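PDB 6EUA: angiopoietin-related protein 3 from Homo sapiens, which raises plasma triglycerides by inhibiting lipoprotein lipase and, through its C-terminal fibrinogen-like domain, the part in this structure, mediates endothelial cell adhesion. Local coordinates for residues A[51-56]-A[214-219]; A[97-102]-A[109-114]. All coordinates share one frame; numbering follows the deposited sequence.

Contact 1. Residues A[51-56]-A[214-219]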
ATOM      1  N   LEU A  51      -3.750   9.040  10.415  1.00 24.87           N
ATOM      2  CA  LEU A  51      -4.605   7.893  10.717  1.00 22.77           C
ATOM      3  C   LEU A  51      -3.987   7.092  11.858  1.00 27.88           C
ATOM      4  O   LEU A  51      -2.858   6.612  11.731  1.00 24.71           O
ATOM      5  CB  LEU A  51      -4.777   7.011   9.480  1.00 20.18           C
ATOM      6  CG  LEU A  51      -5.666   5.765   9.525  1.00 25.10           C
ATOM      7  CD1 LEU A  51      -7.117   6.115   9.920  1.00 21.57           C
ATOM      8  CD2 LEU A  51      -5.656   5.083   8.172  1.00 23.74           C
ATOM      9  N   ILE A  52      -4.702   6.948  12.979  1.00 25.79           N
ATOM     10  CA  ILE A  52      -4.149   6.220  14.119  1.00 28.47           C
ATOM     11  C   ILE A  52      -4.785   4.846  14.319  1.00 32.53           C
ATOM     12  O   ILE A  52      -4.210   4.022  15.048  1.00 29.51           O
ATOM     13  CB  ILE A  52      -4.231   7.044  15.422  1.00 21.95           C
ATOM     14  CG1 ILE A  52      -5.693   7.324  15.805  1.00 29.10           C
ATOM     15  CG2 ILE A  52      -3.424   8.347  15.271  1.00 25.52           C
ATOM     16  CD1 ILE A  52      -5.879   7.696  17.275  1.00 30.76           C
ATOM     17  N   GLN A  53      -5.924   4.559  13.685  1.00 29.75           N
ATOM     18  CA  GLN A  53      -6.555   3.254  13.801  1.00 26.90           C
ATOM     19  C   GLN A  53      -7.318   2.988  12.510  1.00 30.66           C
ATOM     20  O   GLN A  53      -7.940   3.898  11.954  1.00 24.79           O
ATOM     21  CB  GLN A  53      -7.504   3.184  15.016  1.00 26.55           C
ATOM     22  CG  GLN A  53      -8.165   1.811  15.246  1.00 24.99           C
ATOM     23  CD  GLN A  53      -9.586   1.698  14.710  1.00 29.58           C
ATOM     24  OE1 GLN A  53      -9.920   2.249  13.660  1.00 27.82           O
ATOM     25  NE2 GLN A  53     -10.423   0.952  15.420  1.00 34.09           N
ATOM     26  N   HIS A  54      -7.304   1.737  12.058  1.00 29.87           N
ATOM     27  CA  HIS A  54      -8.003   1.364  10.833  1.00 26.63           C
ATOM     28  C   HIS A  54      -8.450  -0.082  10.939  1.00 25.23           C
ATOM     29  O   HIS A  54      -7.624  -0.965  11.188  1.00 28.33           O
ATOM     30  CB  HIS A  54      -7.110   1.537   9.596  1.00 24.46           C
ATOM     31  CG  HIS A  54      -7.870   1.570   8.308  1.00 31.55           C
ATOM     32  ND1 HIS A  54      -9.248   1.592   8.258  1.00 36.68           N
ATOM     33  CD2 HIS A  54      -7.449   1.580   7.020  1.00 31.38           C
ATOM     34  CE1 HIS A  54      -9.642   1.622   6.996  1.00 32.82           C
ATOM     35  NE2 HIS A  54      -8.569   1.612   6.225  1.00 34.47           N
ATOM     36  N   ARG A  55      -9.748  -0.324  10.750  1.00 25.61           N
ATOM     37  CA  ARG A  55     -10.272  -1.679  10.753  1.00 33.15           C
ATOM     38  C   ARG A  55     -11.162  -1.851   9.534  1.00 33.35           C
ATOM     39  O   ARG A  55     -11.897  -0.934   9.170  1.00 29.38           O
ATOM     40  CB  ARG A  55     -11.031  -1.956  12.041  1.00 27.96           C
ATOM     41  CG  ARG A  55     -10.140  -2.163  13.263  1.00 34.76           C
ATOM     42  CD  ARG A  55     -11.040  -2.613  14.377  1.00 33.61           C
ATOM     43  NE  ARG A  55     -11.020  -4.058  14.554  1.00 34.77           N
ATOM     44  CZ  ARG A  55     -11.436  -4.670  15.656  1.00 35.41           C
ATOM     45  NH1 ARG A  55     -11.963  -3.967  16.655  1.00 33.62           N
ATOM     46  NH2 ARG A  55     -11.367  -5.983  15.733  1.00 31.84           N
ATOM     47  N   ILE A  56     -11.086  -3.021   8.903  1.00 36.68           N
ATOM     48  CA  ILE A  56     -11.671  -3.243   7.582  1.00 38.49           C
ATOM     49  C   ILE A  56     -12.578  -4.458   7.623  1.00 37.30           C
ATOM     50  O   ILE A  56     -13.771  -4.360   7.322  1.00 38.51           O
ATOM     51  CB  ILE A  56     -10.572  -3.433   6.514  1.00 33.40           C
ATOM     52  CG1 ILE A  56      -9.832  -2.133   6.255  1.00 35.27           C
ATOM     53  CG2 ILE A  56     -11.166  -3.976   5.240  1.00 38.82           C
ATOM     54  CD1 ILE A  56      -8.496  -2.358   5.546  1.00 43.35           C
ATOM     55  N   THR A 214     -13.779   0.872  10.516  1.00 34.40           N
ATOM     56  CA  THR A 214     -13.556   2.070  11.312  1.00 35.30           C
ATOM     57  C   THR A 214     -12.267   2.756  10.888  1.00 37.92           C
ATOM     58  O   THR A 214     -11.315   2.106  10.450  1.00 36.11           O
ATOM     59  CB  THR A 214     -13.469   1.761  12.846  1.00 34.02           C
ATOM     60  OG1 THR A 214     -12.289   0.980  13.137  1.00 30.12           O
ATOM     61  CG2 THR A 214     -14.719   1.017  13.323  1.00 28.23           C
ATOM     62  N   LYS A 215     -12.245   4.080  11.042  1.00 34.78           N
ATOM     63  CA  LYS A 215     -11.019   4.861  11.015  1.00 25.53           C
ATOM     64  C   LYS A 215     -11.043   5.816  12.194  1.00 29.48           C
ATOM     65  O   LYS A 215     -12.085   6.399  12.505  1.00 28.09           O
ATOM     66  CB  LYS A 215     -10.869   5.683   9.730  1.00 26.53           C
ATOM     67  CG  LYS A 215     -10.474   4.904   8.477  1.00 31.47           C
ATOM     68  CD  LYS A 215     -10.557   5.817   7.266  1.00 34.87           C
ATOM     69  CE  LYS A 215     -10.257   5.089   5.965  1.00 37.96           C
ATOM     70  NZ  LYS A 215      -9.639   5.990   4.955  1.00 42.61           N
ATOM     71  N   MET A 216      -9.892   5.994  12.830  1.00 25.88           N
ATOM     72  CA  MET A 216      -9.684   7.059  13.802  1.00 23.79           C
ATOM     73  C   MET A 216      -8.561   7.949  13.295  1.00 30.95           C
ATOM     74  O   MET A 216      -7.478   7.453  12.962  1.00 24.43           O
ATOM     75  CB  MET A 216      -9.367   6.483  15.187  1.00 24.01           C
ATOM     76  CG  MET A 216     -10.394   5.426  15.630  1.00 28.60           C
ATOM     77  SD  MET A 216     -10.127   4.820  17.310  1.00 36.52           S
ATOM     78  CE  MET A 216     -10.375   6.342  18.214  1.00 25.04           C
ATOM     79  N   LEU A 217      -8.824   9.259  13.226  1.00 28.13           N
ATOM     80  CA  LEU A 217      -7.926  10.215  12.588  1.00 27.39           C
ATOM     81  C   LEU A 217      -7.733  11.446  13.465  1.00 32.83           C
ATOM     82  O   LEU A 217      -8.699  11.960  14.030  1.00 25.85           O
ATOM     83  CB  LEU A 217      -8.478  10.655  11.223  1.00 25.93           C
ATOM     84  CG  LEU A 217      -8.611   9.517  10.206  1.00 26.12           C
ATOM     85  CD1 LEU A 217     -10.058   9.355   9.768  1.00 37.48           C
ATOM     86  CD2 LEU A 217      -7.680   9.751   9.022  1.00 29.25           C
ATOM     87  N   ILE A 218      -6.501  11.964  13.529  1.00 29.78           N
ATOM     88  CA  ILE A 218      -6.222  13.153  14.335  1.00 33.07           C
ATOM     89  C   ILE A 218      -5.487  14.205  13.514  1.00 30.58           C
ATOM     90  O   ILE A 218      -4.801  13.895  12.534  1.00 28.64           O
ATOM     91  CB  ILE A 218      -5.408  12.826  15.611  1.00 26.80           C
ATOM     92  CG1 ILE A 218      -3.961  12.447  15.260  1.00 24.75           C
ATOM     93  CG2 ILE A 218      -6.094  11.727  16.416  1.00 24.83           C
ATOM     94  CD1 ILE A 218      -3.124  12.085  16.497  1.00 24.77           C
ATOM     95  N   HIS A 219      -5.636  15.464  13.930  1.00 29.19           N
ATOM     96  CA  HIS A 219      -4.820  16.552  13.400  1.00 29.38           C
ATOM     97  C   HIS A 219      -4.794  17.686  14.419  1.00 35.56           C
ATOM     98  O   HIS A 219      -5.719  17.800  15.231  1.00 31.47           O
ATOM     99  CB  HIS A 219      -5.332  17.029  12.026  1.00 30.85           C
ATOM    100  CG  HIS A 219      -6.579  17.863  12.062  1.00 40.73           C
ATOM    101  ND1 HIS A 219      -6.626  19.130  12.603  1.00 43.17           N
ATOM    102  CD2 HIS A 219      -7.815  17.629  11.559  1.00 40.28           C
ATOM    103  CE1 HIS A 219      -7.843  19.627  12.459  1.00 43.98           C
ATOM    104  NE2 HIS A 219      -8.585  18.733  11.833  1.00 42.94           N
TER
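The imidazole of His54 presents its edge to Thr214 and has Ile56 CG1 over one face, offset toward the rim. His54 ND1 donates to Thr214 O at 3.1 Å, and the oxygen lies close to the ring plane. A chi1 of -163° sets CG anti to the backbone N, and chi2 near 7° turns the ND1 edge to Thr214. Thr214 O also accepts from Arg55 N at 2.9 Å, and the two donors reach it from opposite faces of its carbonyl plane. Two donors thus hold this oxygen, and the ND1 bond holds the orientation of the imidazole. Lys215 runs alongside the ring, its CG 3.5 Å from His54 ND1.

The amide of Gln53 is also held. Thr214 OG1 donates to Gln53 OE1 at 2.7 Å, in the carbonyl plane and on a lone pair, while Gln53 NE2 bonds Asn181. Ile52 and Gln53 both face Met216, which makes a classic beta bulge. Ile52 N gives a 2.8 Å bond to Met216 O, and Gln53 N adds a weak one. Past the bulge, Leu51 CD1 packs 3.7 Å from Leu217 CG. On the other face, Met216 CG lies 3.7 Å from Gln53 CB.

The strands are antiparallel and lie deep in the fibrinogen-like domain. Lys215 reaches beyond them to a salt bridge with Asp42, and Arg55 bonds Leu180 and Gly182 in a loop. Strand 213-220 is flanked by strands 47-55 and 96-104, while strands 37-44 and 80-81 also pair with 47-55.

Contact 2. Residues A[97-102]-A[109-114]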
ATOM      1  N   VAL A  97      -7.680  17.416  17.316  1.00 29.86           N
ATOM      2  CA  VAL A  97      -9.015  17.101  16.812  1.00 30.71           C
ATOM      3  C   VAL A  97      -9.035  15.627  16.446  1.00 32.17           C
ATOM      4  O   VAL A  97      -8.158  15.157  15.709  1.00 33.81           O
ATOM      5  CB  VAL A  97      -9.366  17.974  15.591  1.00 36.95           C
ATOM      6  CG1 VAL A  97     -10.696  17.536  14.950  1.00 31.55           C
ATOM      7  CG2 VAL A  97      -9.369  19.452  15.977  1.00 27.93           C
ATOM      8  N   LEU A  98     -10.024  14.895  16.953  1.00 25.60           N
ATOM      9  CA  LEU A  98     -10.184  13.484  16.623  1.00 25.92           C
ATOM     10  C   LEU A  98     -11.406  13.295  15.740  1.00 32.35           C
ATOM     11  O   LEU A  98     -12.497  13.761  16.081  1.00 30.49           O
ATOM     12  CB  LEU A  98     -10.315  12.623  17.885  1.00 29.52           C
ATOM     13  CG  LEU A  98     -10.779  11.167  17.670  1.00 28.76           C
ATOM     14  CD1 LEU A  98      -9.644  10.283  17.182  1.00 27.87           C
ATOM     15  CD2 LEU A  98     -11.416  10.569  18.934  1.00 27.04           C
ATOM     16  N   ARG A  99     -11.227  12.600  14.616  1.00 28.12           N
ATOM     17  CA  ARG A  99     -12.333  12.258  13.735  1.00 27.89           C
ATOM     18  C   ARG A  99     -12.512  10.751  13.732  1.00 33.32           C
ATOM     19  O   ARG A  99     -11.539  10.003  13.586  1.00 36.64           O
ATOM     20  CB  ARG A  99     -12.107  12.771  12.313  1.00 31.09           C
ATOM     21  CG  ARG A  99     -13.139  12.283  11.289  1.00 31.37           C
ATOM     22  CD  ARG A  99     -12.999  13.047   9.989  1.00 35.01           C
ATOM     23  NE  ARG A  99     -13.819  12.450   8.940  1.00 40.98           N
ATOM     24  CZ  ARG A  99     -14.854  13.055   8.380  1.00 39.81           C
ATOM     25  NH1 ARG A  99     -15.185  14.276   8.779  1.00 40.42           N
ATOM     26  NH2 ARG A  99     -15.565  12.437   7.440  1.00 41.38           N
ATOM     27  N   ILE A 100     -13.745  10.309  13.945  1.00 29.88           N
ATOM     28  CA  ILE A 100     -14.089   8.893  13.898  1.00 26.85           C
ATOM     29  C   ILE A 100     -14.977   8.689  12.683  1.00 38.14           C
ATOM     30  O   ILE A 100     -15.990   9.375  12.523  1.00 36.16           O
ATOM     31  CB  ILE A 100     -14.773   8.431  15.192  1.00 27.51           C
ATOM     32  CG1 ILE A 100     -13.748   8.404  16.335  1.00 26.50           C
ATOM     33  CG2 ILE A 100     -15.439   7.064  15.002  1.00 28.23           C
ATOM     34  CD1 ILE A 100     -14.345   8.110  17.697  1.00 35.44           C
ATOM     35  N   GLU A 101     -14.577   7.773  11.812  1.00 35.44           N
ATOM     36  CA  GLU A 101     -15.322   7.450  10.605  1.00 40.15           C
ATOM     37  C   GLU A 101     -15.776   6.009  10.725  1.00 38.33           C
ATOM     38  O   GLU A 101     -14.956   5.106  10.925  1.00 30.49           O
ATOM     39  CB  GLU A 101     -14.473   7.642   9.351  1.00 45.37           C
ATOM     40  CG  GLU A 101     -14.282   9.086   8.954  1.00 52.00           C
ATOM     41  CD  GLU A 101     -13.741   9.234   7.544  1.00 58.59           C
ATOM     42  OE1 GLU A 101     -13.314   8.212   6.955  1.00 56.76           O
ATOM     43  OE2 GLU A 101     -13.739  10.375   7.030  1.00 61.11           O
ATOM     44  N   LEU A 102     -17.080   5.804  10.647  1.00 33.45           N
ATOM     45  CA  LEU A 102     -17.656   4.479  10.693  1.00 33.84           C
ATOM     46  C   LEU A 102     -18.360   4.222   9.372  1.00 40.52           C
ATOM     47  O   LEU A 102     -18.953   5.130   8.781  1.00 40.85           O
ATOM     48  CB  LEU A 102     -18.636   4.339  11.867  1.00 36.38           C
ATOM     49  CG  LEU A 102     -18.200   4.877  13.234  1.00 38.38           C
ATOM     50  CD1 LEU A 102     -19.422   4.979  14.155  1.00 36.36           C
ATOM     51  CD2 LEU A 102     -17.140   3.987  13.855  1.00 31.03           C
ATOM     52  N   LYS A 109     -21.812   5.939   5.398  1.00 55.72           N
ATOM     53  CA  LYS A 109     -20.683   6.521   6.108  1.00 57.56           C
ATOM     54  C   LYS A 109     -21.174   7.487   7.176  1.00 55.99           C
ATOM     55  O   LYS A 109     -21.977   8.381   6.891  1.00 57.68           O
ATOM     56  CB  LYS A 109     -19.748   7.247   5.142  1.00 63.64           C
ATOM     57  CG  LYS A 109     -19.060   6.330   4.151  1.00 74.18           C
ATOM     58  CD  LYS A 109     -17.854   7.006   3.515  1.00 77.83           C
ATOM     59  CE  LYS A 109     -18.268   7.920   2.356  1.00 78.39           C
ATOM     60  NZ  LYS A 109     -18.742   9.268   2.801  1.00 73.11           N
ATOM     61  N   HIS A 110     -20.678   7.308   8.395  1.00 49.32           N
ATOM     62  CA  HIS A 110     -20.917   8.214   9.510  1.00 46.09           C
ATOM     63  C   HIS A 110     -19.583   8.757  10.008  1.00 47.60           C
ATOM     64  O   HIS A 110     -18.577   8.046  10.000  1.00 40.07           O
ATOM     65  CB  HIS A 110     -21.641   7.500  10.657  1.00 42.72           C
ATOM     66  CG  HIS A 110     -22.925   6.851  10.249  1.00 60.43           C
ATOM     67  ND1 HIS A 110     -23.016   5.512   9.931  1.00 61.78           N
ATOM     68  CD2 HIS A 110     -24.173   7.356  10.107  1.00 64.25           C
ATOM     69  CE1 HIS A 110     -24.265   5.220   9.614  1.00 63.47           C
ATOM     70  NE2 HIS A 110     -24.987   6.322   9.713  1.00 65.64           N
ATOM     71  N   TYR A 111     -19.573  10.011  10.451  1.00 45.87           N
ATOM     72  CA  TYR A 111     -18.385  10.598  11.054  1.00 35.84           C
ATOM     73  C   TYR A 111     -18.777  11.403  12.282  1.00 40.42           C
ATOM     74  O   TYR A 111     -19.915  11.865  12.416  1.00 46.46           O
ATOM     75  CB  TYR A 111     -17.621  11.504  10.075  1.00 34.67           C
ATOM     76  CG  TYR A 111     -18.252  12.872   9.923  1.00 51.59           C
ATOM     77  CD1 TYR A 111     -17.761  13.975  10.618  1.00 59.30           C
ATOM     78  CD2 TYR A 111     -19.357  13.057   9.098  1.00 53.72           C
ATOM     79  CE1 TYR A 111     -18.351  15.224  10.486  1.00 62.66           C
ATOM     80  CE2 TYR A 111     -19.951  14.301   8.964  1.00 59.93           C
ATOM     81  CZ  TYR A 111     -19.444  15.379   9.660  1.00 65.32           C
ATOM     82  OH  TYR A 111     -20.026  16.618   9.531  1.00 72.24           O
ATOM     83  N   ILE A 112     -17.807  11.577  13.175  1.00 35.24           N
ATOM     84  CA  ILE A 112     -17.963  12.486  14.302  1.00 34.18           C
ATOM     85  C   ILE A 112     -16.589  13.014  14.676  1.00 39.16           C
ATOM     86  O   ILE A 112     -15.587  12.294  14.616  1.00 36.55           O
ATOM     87  CB  ILE A 112     -18.687  11.800  15.487  1.00 36.71           C
ATOM     88  CG1 ILE A 112     -18.772  12.736  16.696  1.00 36.60           C
ATOM     89  CG2 ILE A 112     -18.066  10.460  15.823  1.00 40.28           C
ATOM     90  CD1 ILE A 112     -19.693  12.204  17.807  1.00 37.94           C
ATOM     91  N   GLU A 113     -16.541  14.296  15.020  1.00 41.60           N
ATOM     92  CA  GLU A 113     -15.301  14.946  15.405  1.00 35.91           C
ATOM     93  C   GLU A 113     -15.396  15.406  16.851  1.00 37.22           C
ATOM     94  O   GLU A 113     -16.468  15.796  17.326  1.00 36.84           O
ATOM     95  CB  GLU A 113     -14.979  16.117  14.476  1.00 38.58           C
ATOM     96  CG  GLU A 113     -14.699  15.675  13.055  1.00 54.56           C
ATOM     97  CD  GLU A 113     -14.016  16.740  12.217  1.00 61.98           C
ATOM     98  OE1 GLU A 113     -13.650  17.797  12.776  1.00 66.47           O
ATOM     99  OE2 GLU A 113     -13.858  16.521  10.994  1.00 62.31           O
ATOM    100  N   TYR A 114     -14.264  15.323  17.547  1.00 40.71           N
ATOM    101  CA  TYR A 114     -14.122  15.763  18.923  1.00 36.51           C
ATOM    102  C   TYR A 114     -12.862  16.594  19.059  1.00 37.28           C
ATOM    103  O   TYR A 114     -11.883  16.390  18.332  1.00 29.35           O
ATOM    104  CB  TYR A 114     -13.985  14.613  19.924  1.00 38.03           C
ATOM    105  CG  TYR A 114     -14.933  13.455  19.795  1.00 39.83           C
ATOM    106  CD1 TYR A 114     -14.801  12.521  18.766  1.00 35.83           C
ATOM    107  CD2 TYR A 114     -15.952  13.273  20.729  1.00 33.80           C
ATOM    108  CE1 TYR A 114     -15.670  11.448  18.666  1.00 39.56           C
ATOM    109  CE2 TYR A 114     -16.824  12.213  20.635  1.00 36.06           C
ATOM    110  CZ  TYR A 114     -16.684  11.299  19.606  1.00 42.17           C
ATOM    111  OH  TYR A 114     -17.559  10.232  19.543  1.00 36.48           O
TER
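This beta hairpin of the fibrinogen-like domain pairs residues 97-102 of strand 96-104 with residues 109-114 of strand 109-118, antiparallel and in unbroken register. Backbone bonds alternate regularly along it. The pairs Leu98-Tyr114, Ile100-Ile112 and Leu102-His110 each exchange two; Ile100 N to Ile112 O, for example, is 2.8 Å.

One face carries a salt-bridge network centred on Arg99. Its chain is extended from CG to NE, with CG opposite the backbone N (chi1 172°), and this carries the guanidinium across to Tyr111, whose CB lies over one of its faces, toward the rim. The guanidinium and phenol planes are only 11° apart, and Arg99 NH1 comes within 3.2 Å of Tyr111 CD1. Within its own strand, Arg99 grips Glu101 side-on. NE and NH2 both bond Glu101 OE2, each at 2.8 Å, and meet it on the anti side of the carboxylate. Across the strands, Arg99 NH1 makes a weaker salt bridge to Glu113 OE2 at 3.4 Å. That oxygen lies at the edge of the guanidinium, near its plane, although the carboxylate itself is turned 76° from it. An alanine here would remove the cation between the two acids and would probably leave Glu101 and Glu113 without their shared mate and Tyr111 less firmly packed.

The face of Leu98, Ile100, Ile112 and Tyr114 is largely apolar. Ile100 CB meets Ile112 CG2 at 3.9 Å. Tyr114 lies alongside Leu98, pointing the same way, and its hydroxyl bonds Asn138 in the chain beyond. Two aliphatic groups touch the phenol: Leu98 CD2 is 3.9 Å from Tyr114 CD1, and Ile100 CD1 is 3.7 Å from Tyr114 CE1.

Contacts 1 and 2 lie in one antiparallel sheet of the fibrinogen-like domain, their centres about 9 Å apart. Across it the strands run 47-55, 213-220, 96-104 and 109-118. The middle two join the contacts through probable backbone hydrogen bonds: Leu217 O to Arg99 N at 2.7 Å and His219 O to Val97 N at 2.9 Å. Along the chain the order differs. The hairpin of contact 2 is a local pair nested inside the long loop that contact 1 closes. Strand 213-220, near the C-terminal end, thus returns to sit between an early strand and the hairpin, tying distant parts of the chain into one sheet.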